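Local coordinates for gliding motility protein MglB (Myxococcus xanthus, PDB 6IZW) that probably serves as a molecular adaptor and guanine-nucleotide exchange factor in gliding motility, at residues E11-L22 and I118-F129. The protein carries 1 engineered substitution. Residues are numbered along the deposited sequence; the frame is centred on the assembly and turned at random.
Sequences EFTKINAVCDRL and IKKASDELTKIF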
loop_
_atom_site.group_PDB
_atom_site.type_symbol
_atom_site.label_atom_id
_atom_site.label_comp_id
_atom_site.label_asym_id
_atom_site.label_seq_id
_atom_site.Cartn_x
_atom_site.Cartn_y
_atom_site.Cartn_z
ATOM N N GLU B 11 18.987 -2.559 20.028
ATOM C CA GLU B 11 17.943 -1.567 19.802
ATOM C C GLU B 11 16.540 -2.166 19.716
ATOM O O GLU B 11 15.561 -1.432 19.891
ATOM C CB GLU B 11 18.255 -0.759 18.533
ATOM C CG GLU B 11 17.485 -1.186 17.281
ATOM C CD GLU B 11 17.665 -0.221 16.104
ATOM O OE1 GLU B 11 18.815 -0.002 15.661
ATOM O OE2 GLU B 11 16.649 0.327 15.627
ATOM N N PHE B 12 16.403 -3.469 19.473
ATOM C CA PHE B 12 15.064 -4.047 19.430
ATOM C C PHE B 12 14.418 -4.009 20.802
ATOM O O PHE B 12 13.230 -3.694 20.932
ATOM C CB PHE B 12 15.109 -5.488 18.908
ATOM C CG PHE B 12 13.743 -6.095 18.661
ATOM C CD1 PHE B 12 12.775 -5.402 17.946
ATOM C CD2 PHE B 12 13.435 -7.365 19.133
ATOM C CE1 PHE B 12 11.523 -5.964 17.717
ATOM C CE2 PHE B 12 12.183 -7.933 18.903
ATOM C CZ PHE B 12 11.226 -7.230 18.197
ATOM N N THR B 13 15.197 -4.316 21.835
ATOM C CA THR B 13 14.660 -4.437 23.183
ATOM C C THR B 13 14.154 -3.095 23.704
ATOM O O THR B 13 13.113 -3.035 24.370
ATOM C CB THR B 13 15.744 -5.010 24.086
ATOM O OG1 THR B 13 16.999 -4.428 23.710
ATOM C CG2 THR B 13 15.831 -6.519 23.897
ATOM N N LYS B 14 14.868 -2.008 23.398
ATOM C CA LYS B 14 14.412 -0.682 23.809
ATOM C C LYS B 14 13.144 -0.276 23.069
ATOM O O LYS B 14 12.220 0.289 23.668
ATOM C CB LYS B 14 15.502 0.365 23.568
ATOM C CG LYS B 14 16.934 -0.093 23.793
ATOM C CD LYS B 14 17.924 0.993 23.358
ATOM C CE LYS B 14 19.204 0.953 24.194
ATOM N NZ LYS B 14 19.925 2.261 24.222
ATOM N N ILE B 15 13.090 -0.540 21.760
ATOM C CA ILE B 15 11.930 -0.153 20.963
ATOM C C ILE B 15 10.672 -0.817 21.502
ATOM O O ILE B 15 9.631 -0.170 21.662
ATOM C CB ILE B 15 12.169 -0.488 19.480
ATOM C CG1 ILE B 15 13.086 0.556 18.835
ATOM C CG2 ILE B 15 10.862 -0.547 18.729
ATOM C CD1 ILE B 15 13.603 0.146 17.463
ATOM N N ASN B 16 10.754 -2.110 21.824
ATOM C CA ASN B 16 9.605 -2.802 22.405
ATOM C C ASN B 16 9.192 -2.177 23.734
ATOM O O ASN B 16 8.002 -2.141 24.069
ATOM C CB ASN B 16 9.919 -4.287 22.591
ATOM C CG ASN B 16 10.519 -4.919 21.348
ATOM O OD1 ASN B 16 11.408 -5.763 21.436
ATOM N ND2 ASN B 16 10.041 -4.502 20.182
ATOM N N ALA B 17 10.163 -1.685 24.510
ATOM C CA ALA B 17 9.841 -1.072 25.794
ATOM C C ALA B 17 9.023 0.203 25.604
ATOM O O ALA B 17 8.033 0.427 26.307
ATOM C CB ALA B 17 11.125 -0.787 26.575
ATOM N N VAL B 18 9.420 1.049 24.649
ATOM C CA VAL B 18 8.646 2.256 24.358
ATOM C C VAL B 18 7.197 1.904 24.043
ATOM O O VAL B 18 6.264 2.588 24.482
ATOM C CB VAL B 18 9.295 3.045 23.204
ATOM C CG1 VAL B 18 8.383 4.167 22.755
ATOM C CG2 VAL B 18 10.654 3.589 23.617
ATOM N N CYS B 19 6.986 0.812 23.306
ATOM C CA CYS B 19 5.642 0.472 22.844
ATOM C C CYS B 19 4.743 0.044 23.995
ATOM O O CYS B 19 3.608 0.521 24.118
ATOM C CB CYS B 19 5.714 -0.629 21.783
ATOM S SG CYS B 19 6.217 -0.059 20.150
ATOM N N ASP B 20 5.215 -0.876 24.841
ATOM C CA ASP B 20 4.360 -1.340 25.926
ATOM C C ASP B 20 4.164 -0.268 26.996
ATOM O O ASP B 20 3.204 -0.348 27.772
ATOM C CB ASP B 20 4.901 -2.640 26.528
ATOM C CG ASP B 20 6.402 -2.624 26.711
ATOM O OD1 ASP B 20 7.070 -3.576 26.255
ATOM O OD2 ASP B 20 6.914 -1.679 27.338
ATOM N N ARG B 21 5.032 0.744 27.036
ATOM C CA ARG B 21 4.731 1.929 27.829
ATOM C C ARG B 21 3.421 2.557 27.372
ATOM O O ARG B 21 2.516 2.802 28.179
ATOM C CB ARG B 21 5.876 2.937 27.721
ATOM N N LEU B 22 3.290 2.791 26.067
ATOM C CA LEU B 22 2.161 3.564 25.572
ATOM C C LEU B 22 0.852 2.802 25.717
ATOM O O LEU B 22 -0.186 3.401 26.020
ATOM C CB LEU B 22 2.405 3.960 24.120
ATOM C CG LEU B 22 1.714 5.243 23.657
ATOM C CD1 LEU B 22 2.480 5.842 22.503
ATOM C CD2 LEU B 22 0.280 4.967 23.251
ATOM N N ILE B 118 2.077 10.100 23.172
ATOM C CA ILE B 118 2.693 9.973 21.855
ATOM C C ILE B 118 3.747 11.052 21.631
ATOM O O ILE B 118 4.716 10.835 20.894
ATOM C CB ILE B 118 1.597 9.995 20.774
ATOM C CG1 ILE B 118 1.047 8.581 20.563
ATOM C CG2 ILE B 118 2.104 10.592 19.463
ATOM C CD1 ILE B 118 -0.345 8.559 20.005
ATOM N N LYS B 119 3.589 12.222 22.255
ATOM C CA LYS B 119 4.638 13.237 22.183
ATOM C C LYS B 119 5.949 12.713 22.763
ATOM O O LYS B 119 7.036 13.039 22.267
ATOM C CB LYS B 119 4.191 14.504 22.915
ATOM N N LYS B 120 5.864 11.885 23.804
ATOM C CA LYS B 120 7.037 11.358 24.488
ATOM C C LYS B 120 7.574 10.098 23.813
ATOM O O LYS B 120 8.773 10.009 23.523
ATOM C CB LYS B 120 6.702 11.073 25.956
ATOM N N ALA B 121 6.699 9.119 23.563
ATOM C CA ALA B 121 7.131 7.880 22.922
ATOM C C ALA B 121 7.817 8.150 21.587
ATOM O O ALA B 121 8.871 7.573 21.295
ATOM C CB ALA B 121 5.938 6.942 22.738
ATOM N N SER B 122 7.243 9.030 20.766
ATOM C CA SER B 122 7.903 9.400 19.519
ATOM C C SER B 122 9.266 10.020 19.787
ATOM O O SER B 122 10.267 9.628 19.180
ATOM C CB SER B 122 7.031 10.359 18.717
ATOM O OG SER B 122 7.807 10.990 17.715
ATOM N N ASP B 123 9.324 10.994 20.699
ATOM C CA ASP B 123 10.605 11.600 21.057
ATOM C C ASP B 123 11.561 10.570 21.654
ATOM O O ASP B 123 12.776 10.635 21.421
ATOM C CB ASP B 123 10.379 12.764 22.026
ATOM C CG ASP B 123 11.460 13.836 21.920
ATOM O OD1 ASP B 123 12.203 13.841 20.911
ATOM O OD2 ASP B 123 11.568 14.672 22.851
ATOM N N GLU B 124 11.025 9.604 22.409
ATOM C CA GLU B 124 11.834 8.497 22.905
ATOM C C GLU B 124 12.348 7.622 21.763
ATOM O O GLU B 124 13.464 7.095 21.835
ATOM C CB GLU B 124 11.016 7.660 23.887
ATOM C CG GLU B 124 11.728 7.348 25.185
ATOM C CD GLU B 124 10.875 6.519 26.129
ATOM O OE1 GLU B 124 9.664 6.356 25.846
ATOM O OE2 GLU B 124 11.415 6.035 27.153
ATOM N N LEU B 125 11.548 7.447 20.706
ATOM C CA LEU B 125 11.952 6.548 19.628
ATOM C C LEU B 125 13.098 7.134 18.816
ATOM O O LEU B 125 14.007 6.405 18.405
ATOM C CB LEU B 125 10.764 6.234 18.720
ATOM C CG LEU B 125 9.812 5.168 19.259
ATOM C CD1 LEU B 125 8.733 4.887 18.247
ATOM C CD2 LEU B 125 10.571 3.900 19.605
ATOM N N THR B 126 13.068 8.441 18.562
ATOM C CA THR B 126 14.189 9.068 17.876
ATOM C C THR B 126 15.444 9.080 18.743
ATOM O O THR B 126 16.555 9.166 18.207
ATOM C CB THR B 126 13.817 10.487 17.451
ATOM O OG1 THR B 126 14.136 11.403 18.506
ATOM C CG2 THR B 126 12.329 10.576 17.154
ATOM N N LYS B 127 15.288 8.987 20.068
ATOM C CA LYS B 127 16.451 8.844 20.937
ATOM C C LYS B 127 17.087 7.467 20.778
ATOM O O LYS B 127 18.318 7.337 20.829
ATOM C CB LYS B 127 16.061 9.093 22.396
ATOM N N ILE B 128 16.269 6.427 20.580
ATOM C CA ILE B 128 16.819 5.097 20.326
ATOM C C ILE B 128 17.491 5.053 18.957
ATOM O O ILE B 128 18.609 4.545 18.814
ATOM C CB ILE B 128 15.725 4.024 20.457
ATOM C CG1 ILE B 128 15.083 4.078 21.847
ATOM C CG2 ILE B 128 16.301 2.643 20.177
ATOM C CD1 ILE B 128 13.888 3.149 22.015
ATOM N N PHE B 129 16.830 5.603 17.933
ATOM C CA PHE B 129 17.435 5.641 16.604
ATOM C C PHE B 129 18.686 6.505 16.579
ATOM O O PHE B 129 19.474 6.414 15.631
ATOM C CB PHE B 129 16.435 6.157 15.556
ATOM C CG PHE B 129 15.197 5.300 15.399
ATOM C CD1 PHE B 129 15.144 4.010 15.912
ATOM C CD2 PHE B 129 14.087 5.791 14.728
ATOM C CE1 PHE B 129 14.007 3.236 15.767
ATOM C CE2 PHE B 129 12.952 5.021 14.580
ATOM C CZ PHE B 129 12.912 3.742 15.100
#
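Val18 and Ile128 meet tip to tip between two antiparallel helices, Val18 CG2 lying 3.6 Å from Ile128 CD1, and each side chain is a knob in the other helix's hole. Val18 drops among Ala121, Glu124, Leu125 and Ile128; its CG1, anti to the backbone N (chi1 171°), is turned onto Ala121 CB at 3.7 Å. Ile128 answers by sitting among Glu11, Lys14, Ile15 and Val18, its CD1 3.6 Å from Lys14 CB. Farther along, Leu22 CD1 wedges between Ala121 CB and Ile118 CG1, 3.6 Å from each. The segment axes run 10.0 Å apart at 179°, the helix pair lying on one face of the antiparallel sheet of a Roadblock/LC7 fold; beneath them Ile15 and Leu125 both reach Leu33 of strand 28-35. No hydrogen bond crosses between the two segments. At the Phe129 end, Ile15 CD1 comes in the ring plane against the edge, 3.5 Å from Phe129 CE1. With Ile128 cut back to an alanine, a gap would probably open beside Val18 CG2, and the Lys14 methylenes would lose their apolar neighbour. Whereas buried apolar residues carry the inner part, the outer flank has the exposed, charged chains of Lys14 and Glu124, the latter sliding past Val18 with OE1 3.7 Å from Val18 CG2.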